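Local coordinates for protein beta-fructofuranosidase, insoluble isoenzyme CWINV1 (Arabidopsis thaliana, PDB 2OXB) that hydrolyses sucrose and 1-kestose, and less readily neokestose and levan, by removing terminal non-reducing beta-D-fructofuranoside residues in the plant cell wall, at residues D368-F373 and N527-N532; K156-I161 and T173-D178. The protein carries 1 engineered substitution. One frame throughout, in Å; residues are numbered along the deposited sequence.

Contact 1: residues D368-F373 and N527-N532; sequences DVEVLF and NAWSMN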
loop_
_atom_site.group_PDB
_atom_site.type_symbol
_atom_site.label_atom_id
_atom_site.label_comp_id
_atom_site.label_asym_id
_atom_site.label_seq_id
_atom_site.Cartn_x
_atom_site.Cartn_y
_atom_site.Cartn_z
ATOM N N ASP A 368 15.646 10.601 1.572
ATOM C CA ASP A 368 15.140 10.044 0.328
ATOM C C ASP A 368 16.347 9.540 -0.460
ATOM O O ASP A 368 17.189 10.335 -0.904
ATOM C CB ASP A 368 14.425 11.134 -0.473
ATOM C CG ASP A 368 13.698 10.589 -1.689
ATOM O OD1 ASP A 368 14.233 9.677 -2.356
ATOM O OD2 ASP A 368 12.595 11.085 -1.999
ATOM N N VAL A 369 16.445 8.225 -0.630
ATOM C CA VAL A 369 17.568 7.671 -1.376
ATOM C C VAL A 369 17.137 7.408 -2.802
ATOM O O VAL A 369 15.958 7.239 -3.070
ATOM C CB VAL A 369 18.070 6.343 -0.781
ATOM C CG1 VAL A 369 19.441 6.010 -1.369
ATOM C CG2 VAL A 369 18.120 6.428 0.733
ATOM N N GLU A 370 18.091 7.371 -3.717
ATOM C CA GLU A 370 17.762 7.124 -5.111
ATOM C C GLU A 370 19.050 6.817 -5.894
ATOM O O GLU A 370 19.964 7.636 -5.956
ATOM C CB GLU A 370 17.019 8.345 -5.676
ATOM C CG GLU A 370 16.320 8.105 -6.996
ATOM C CD GLU A 370 15.377 9.234 -7.381
ATOM O OE1 GLU A 370 14.577 9.661 -6.517
ATOM O OE2 GLU A 370 15.421 9.693 -8.551
ATOM N N VAL A 371 19.121 5.619 -6.470
ATOM C CA VAL A 371 20.304 5.184 -7.221
ATOM C C VAL A 371 19.943 4.727 -8.632
ATOM O O VAL A 371 18.797 4.375 -8.923
ATOM C CB VAL A 371 21.012 3.983 -6.519
ATOM C CG1 VAL A 371 22.439 3.845 -7.014
ATOM C CG2 VAL A 371 20.969 4.150 -5.012
ATOM N N LEU A 372 20.937 4.729 -9.508
ATOM C CA LEU A 372 20.753 4.285 -10.879
ATOM C C LEU A 372 21.956 3.400 -11.181
ATOM O O LEU A 372 23.018 3.889 -11.556
ATOM C CB LEU A 372 20.696 5.490 -11.827
ATOM C CG LEU A 372 19.370 5.751 -12.571
ATOM C CD1 LEU A 372 18.248 6.060 -11.591
ATOM C CD2 LEU A 372 19.553 6.917 -13.546
ATOM N N PHE A 373 21.788 2.097 -10.984
ATOM C CA PHE A 373 22.866 1.146 -11.212
ATOM C C PHE A 373 23.023 0.798 -12.687
ATOM O O PHE A 373 22.038 0.690 -13.422
ATOM C CB PHE A 373 22.624 -0.141 -10.422
ATOM C CG PHE A 373 22.666 0.032 -8.928
ATOM C CD1 PHE A 373 23.867 0.242 -8.269
ATOM C CD2 PHE A 373 21.497 -0.070 -8.171
ATOM C CE1 PHE A 373 23.905 0.341 -6.876
ATOM C CE2 PHE A 373 21.521 0.026 -6.785
ATOM C CZ PHE A 373 22.724 0.230 -6.137
ATOM N N ASN A 527 21.506 10.073 -5.564
ATOM C CA ASN A 527 21.162 11.263 -4.809
ATOM C C ASN A 527 20.427 10.923 -3.515
ATOM O O ASN A 527 19.393 10.251 -3.508
ATOM C CB ASN A 527 20.312 12.230 -5.657
ATOM C CG ASN A 527 21.088 12.849 -6.816
ATOM O OD1 ASN A 527 20.653 13.835 -7.411
ATOM N ND2 ASN A 527 22.234 12.267 -7.142
ATOM N N ALA A 528 20.999 11.389 -2.418
ATOM C CA ALA A 528 20.439 11.190 -1.098
ATOM C C ALA A 528 20.034 12.576 -0.597
ATOM O O ALA A 528 20.856 13.500 -0.555
ATOM C CB ALA A 528 21.491 10.585 -0.179
ATOM N N TRP A 529 18.770 12.731 -0.237
ATOM C CA TRP A 529 18.306 14.008 0.260
ATOM C C TRP A 529 17.830 13.859 1.691
ATOM O O TRP A 529 17.005 12.997 1.983
ATOM C CB TRP A 529 17.150 14.529 -0.592
ATOM C CG TRP A 529 17.493 14.727 -2.018
ATOM C CD1 TRP A 529 18.323 15.672 -2.537
ATOM C CD2 TRP A 529 17.010 13.963 -3.123
ATOM N NE1 TRP A 529 18.391 15.543 -3.902
ATOM C CE2 TRP A 529 17.595 14.498 -4.288
ATOM C CE3 TRP A 529 16.144 12.870 -3.240
ATOM C CZ2 TRP A 529 17.333 13.982 -5.562
ATOM C CZ3 TRP A 529 15.884 12.357 -4.504
ATOM C CH2 TRP A 529 16.480 12.911 -5.649
ATOM N N SER A 530 18.363 14.687 2.587
ATOM C CA SER A 530 17.928 14.652 3.975
ATOM C C SER A 530 16.464 15.078 3.929
ATOM O O SER A 530 16.068 15.824 3.031
ATOM C CB SER A 530 18.745 15.627 4.833
ATOM O OG SER A 530 20.022 15.096 5.161
ATOM N N MET A 531 15.662 14.601 4.876
ATOM C CA MET A 531 14.232 14.926 4.903
ATOM C C MET A 531 13.744 15.562 6.204
ATOM O O MET A 531 13.769 14.934 7.267
ATOM C CB MET A 531 13.403 13.666 4.643
ATOM C CG MET A 531 13.536 13.057 3.254
ATOM S SD MET A 531 12.495 13.864 2.018
ATOM C CE MET A 531 10.876 13.264 2.481
ATOM N N ASN A 532 13.290 16.809 6.094
ATOM C CA ASN A 532 12.756 17.556 7.223
ATOM C C ASN A 532 11.465 16.895 7.665
ATOM O O ASN A 532 10.898 16.057 6.954
ATOM C CB ASN A 532 12.444 18.996 6.822
ATOM C CG ASN A 532 13.677 19.766 6.409
ATOM O OD1 ASN A 532 13.587 20.753 5.685
ATOM N ND2 ASN A 532 14.838 19.325 6.881
#

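Contact 2: residues K156-I161 and T173-D178; sequences KWRVII and TYTSKD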
loop_
_atom_site.group_PDB
_atom_site.type_symbol
_atom_site.label_atom_id
_atom_site.label_comp_id
_atom_site.label_asym_id
_atom_site.label_seq_id
_atom_site.Cartn_x
_atom_site.Cartn_y
_atom_site.Cartn_z
ATOM N N LYS A 156 -28.615 2.919 -11.708
ATOM C CA LYS A 156 -28.259 1.889 -10.747
ATOM C C LYS A 156 -26.868 2.038 -10.156
ATOM O O LYS A 156 -25.866 1.836 -10.836
ATOM C CB LYS A 156 -28.418 0.520 -11.412
ATOM C CG LYS A 156 -29.826 0.296 -11.976
ATOM C CD LYS A 156 -29.865 -0.739 -13.091
ATOM C CE LYS A 156 -31.269 -0.830 -13.718
ATOM N NZ LYS A 156 -31.740 0.443 -14.347
ATOM N N TRP A 157 -26.815 2.401 -8.880
ATOM C CA TRP A 157 -25.538 2.547 -8.198
ATOM C C TRP A 157 -25.034 1.165 -7.801
ATOM O O TRP A 157 -25.799 0.330 -7.327
ATOM C CB TRP A 157 -25.677 3.435 -6.954
ATOM C CG TRP A 157 -25.721 4.903 -7.262
ATOM C CD1 TRP A 157 -26.833 5.669 -7.508
ATOM C CD2 TRP A 157 -24.596 5.773 -7.400
ATOM N NE1 TRP A 157 -26.462 6.962 -7.791
ATOM C CE2 TRP A 157 -25.096 7.054 -7.732
ATOM C CE3 TRP A 157 -23.209 5.594 -7.278
ATOM C CZ2 TRP A 157 -24.256 8.157 -7.943
ATOM C CZ3 TRP A 157 -22.370 6.689 -7.489
ATOM C CH2 TRP A 157 -22.902 7.956 -7.819
ATOM N N ARG A 158 -23.746 0.921 -8.006
ATOM C CA ARG A 158 -23.180 -0.375 -7.663
ATOM C C ARG A 158 -22.051 -0.229 -6.651
ATOM O O ARG A 158 -21.344 0.778 -6.632
ATOM C CB ARG A 158 -22.683 -1.098 -8.934
ATOM C CG ARG A 158 -23.802 -1.512 -9.920
ATOM C CD ARG A 158 -23.540 -0.974 -11.324
ATOM N NE ARG A 158 -24.639 -1.195 -12.273
ATOM C CZ ARG A 158 -24.881 -2.340 -12.915
ATOM N NH1 ARG A 158 -24.104 -3.397 -12.722
ATOM N NH2 ARG A 158 -25.899 -2.423 -13.765
ATOM N N VAL A 159 -21.923 -1.231 -5.784
ATOM C CA VAL A 159 -20.878 -1.277 -4.765
ATOM C C VAL A 159 -20.679 -2.746 -4.399
ATOM O O VAL A 159 -21.546 -3.577 -4.667
ATOM C CB VAL A 159 -21.258 -0.483 -3.488
ATOM C CG1 VAL A 159 -22.320 -1.222 -2.682
ATOM C CG2 VAL A 159 -20.018 -0.257 -2.642
ATOM N N ILE A 160 -19.536 -3.075 -3.812
ATOM C CA ILE A 160 -19.273 -4.454 -3.437
ATOM C C ILE A 160 -18.786 -4.558 -1.999
ATOM O O ILE A 160 -18.174 -3.631 -1.457
ATOM C CB ILE A 160 -18.229 -5.086 -4.357
ATOM C CG1 ILE A 160 -16.986 -4.203 -4.399
ATOM C CG2 ILE A 160 -18.827 -5.305 -5.756
ATOM C CD1 ILE A 160 -15.834 -4.806 -5.154
ATOM N N ILE A 161 -19.059 -5.694 -1.376
ATOM C CA ILE A 161 -18.653 -5.895 0.001
ATOM C C ILE A 161 -17.849 -7.169 0.079
ATOM O O ILE A 161 -18.001 -8.048 -0.758
ATOM C CB ILE A 161 -19.883 -5.975 0.933
ATOM C CG1 ILE A 161 -20.652 -4.653 0.877
ATOM C CG2 ILE A 161 -19.451 -6.225 2.362
ATOM C CD1 ILE A 161 -21.460 -4.472 -0.381
ATOM N N THR A 173 -22.206 -7.742 -4.307
ATOM C CA THR A 173 -22.603 -6.429 -4.774
ATOM C C THR A 173 -24.069 -6.119 -4.521
ATOM O O THR A 173 -24.910 -7.011 -4.475
ATOM C CB THR A 173 -22.283 -6.268 -6.269
ATOM O OG1 THR A 173 -22.984 -5.135 -6.788
ATOM C CG2 THR A 173 -22.661 -7.515 -7.034
ATOM N N TYR A 174 -24.361 -4.841 -4.325
ATOM C CA TYR A 174 -25.724 -4.386 -4.084
ATOM C C TYR A 174 -26.012 -3.242 -5.033
ATOM O O TYR A 174 -25.295 -2.244 -5.034
ATOM C CB TYR A 174 -25.902 -3.848 -2.659
ATOM C CG TYR A 174 -26.227 -4.859 -1.590
ATOM C CD1 TYR A 174 -25.242 -5.697 -1.078
ATOM C CD2 TYR A 174 -27.518 -4.950 -1.066
ATOM C CE1 TYR A 174 -25.523 -6.606 -0.066
ATOM C CE2 TYR A 174 -27.821 -5.858 -0.056
ATOM C CZ TYR A 174 -26.814 -6.689 0.442
ATOM O OH TYR A 174 -27.091 -7.612 1.434
ATOM N N THR A 175 -27.050 -3.383 -5.844
ATOM C CA THR A 175 -27.424 -2.312 -6.752
ATOM C C THR A 175 -28.324 -1.397 -5.934
ATOM O O THR A 175 -29.048 -1.857 -5.050
ATOM C CB THR A 175 -28.203 -2.843 -7.992
ATOM O OG1 THR A 175 -29.334 -3.619 -7.570
ATOM C CG2 THR A 175 -27.294 -3.707 -8.858
ATOM N N SER A 176 -28.268 -0.100 -6.209
ATOM C CA SER A 176 -29.097 0.855 -5.480
ATOM C C SER A 176 -29.924 1.695 -6.426
ATOM O O SER A 176 -29.434 2.185 -7.440
ATOM C CB SER A 176 -28.234 1.776 -4.610
ATOM O OG SER A 176 -29.028 2.635 -3.814
ATOM N N LYS A 177 -31.192 1.856 -6.077
ATOM C CA LYS A 177 -32.116 2.644 -6.870
ATOM C C LYS A 177 -31.608 4.083 -6.913
ATOM O O LYS A 177 -31.297 4.605 -7.978
ATOM C CB LYS A 177 -33.503 2.592 -6.220
ATOM C CG LYS A 177 -33.921 1.216 -5.697
ATOM C CD LYS A 177 -34.020 0.193 -6.816
ATOM C CE LYS A 177 -34.943 -0.957 -6.449
ATOM N NZ LYS A 177 -36.382 -0.561 -6.373
ATOM N N ASP A 178 -31.526 4.698 -5.731
ATOM C CA ASP A 178 -31.067 6.080 -5.543
ATOM C C ASP A 178 -30.208 6.264 -4.292
ATOM O O ASP A 178 -30.440 7.182 -3.506
ATOM C CB ASP A 178 -32.261 7.031 -5.447
ATOM C CG ASP A 178 -33.414 6.446 -4.633
ATOM O OD1 ASP A 178 -33.156 5.814 -3.567
ATOM O OD2 ASP A 178 -34.581 6.635 -5.068
#

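Contact 1: residues D368-F373 and N527-N532
Asp368 faces Trp529 as a hydrogen-bonded antiparallel pair, the two strand segments running 4.8 Å apart at 175°. Trp529 N donates to Asp368 O at 2.9 Å, and the return bond from Asp368 N is less certain because the position of Trp529 O is in doubt. Two residues along each strand, Asn527 N reaches Glu370 O at 2.9 Å. The side chains of Asp368 and Trp529 lie alongside each other, with carboxylate and indole planes nearly perpendicular (83°). With CG anti to the backbone N (chi1 -172°), the aspartate brings CG to 3.7 Å from Trp529 CE3. Glu370 OE1 meets the indole edge close to its plane, 3.6 Å from Trp529 CZ3, while Asn527 CB covers part of one ring face. Met531 brings CG to 3.6 Å from Asp368 N. Asp368 OD2 forms salt bridges with Arg476 and Arg339, and Arg339 also makes a cation-pi contact with Trp529. Replacing Asp368 by an alanine would probably leave both arginines without this acid and open a gap beside the indole. Val369 and Val371 pack on Leu411 of a second sheet, the layering expected of the beta-sandwich in the C-terminal domain of family 32 glycosidases.

Contact 2: residues K156-I161 and T173-D178
Thr173 and Tyr174 converge on Val159 O from opposite faces of its carbonyl plane. Thr173 OG1, held anti to its own N (chi1 165°), donates to Val159 O at 3.0 Å, tilted 30° from that plane; Tyr174 N approaches the same Val159 O at 3.1 Å. Two donors, one from a side chain and one from the backbone, thus grip a single acceptor. On the same side of the sheet as Thr173, Ile160 crosses that residue at a slant, its CG2 branch 3.6 Å from Thr173 CB, while Ile160 also packs on Pro201 and Phe203 of the strand 201-207. The other face carries Trp157, Val159, Tyr174 and Ser176. Here Trp157 CB and Ser176 CB meet at 3.8 Å, and the Trp157 indole makes an edge-to-face contact with Phe179, whereas Ser176 OG bonds to Lys181 O. The backbones of this pair exchange two bonds: Trp157 N uses a lone pair of Ser176 O at 3.0 Å, and Ser176 N returns one to Trp157 O. At the opposite end, the bend of Ile161 at chi2 (75°) brings CD1 to 4.0 Å from Tyr174 CD1. Arg158 directs NH1 to a salt bridge with Asp252. The two strands form a hairpin within a blade of the five-bladed propeller typical of family 32, and Ile161 lies with its side chain about 5 Å from that of the substrate-binding Arg144. With the hydroxyls of Thr173 and Ser176 each bonded to a main-chain carbonyl, the double grip on Val159 O probably helps fix the hairpin's register and the rotation of the Thr173 side chain.

Overall arrangement
Both contacts join antiparallel strands, yet they belong to different domains: contact 2 to the N-terminal catalytic propeller and contact 1 to the C-terminal sandwich. Their centres lie about 45 Å apart on opposite sides of the centre of the chain, with nearest atoms about 33 Å apart, and they share no strand. Contact 2 is local, closing a short hairpin, and is the more buried; contact 1 is partly buried and brings together strands separated by some 150 residues. Charge and indole dominate the side chains of contact 1, away from any annotated site. In contact 2 aliphatic and aromatic groups accompany hydroxyls bonded to main-chain carbonyls, and one end approaches the sugar-binding region.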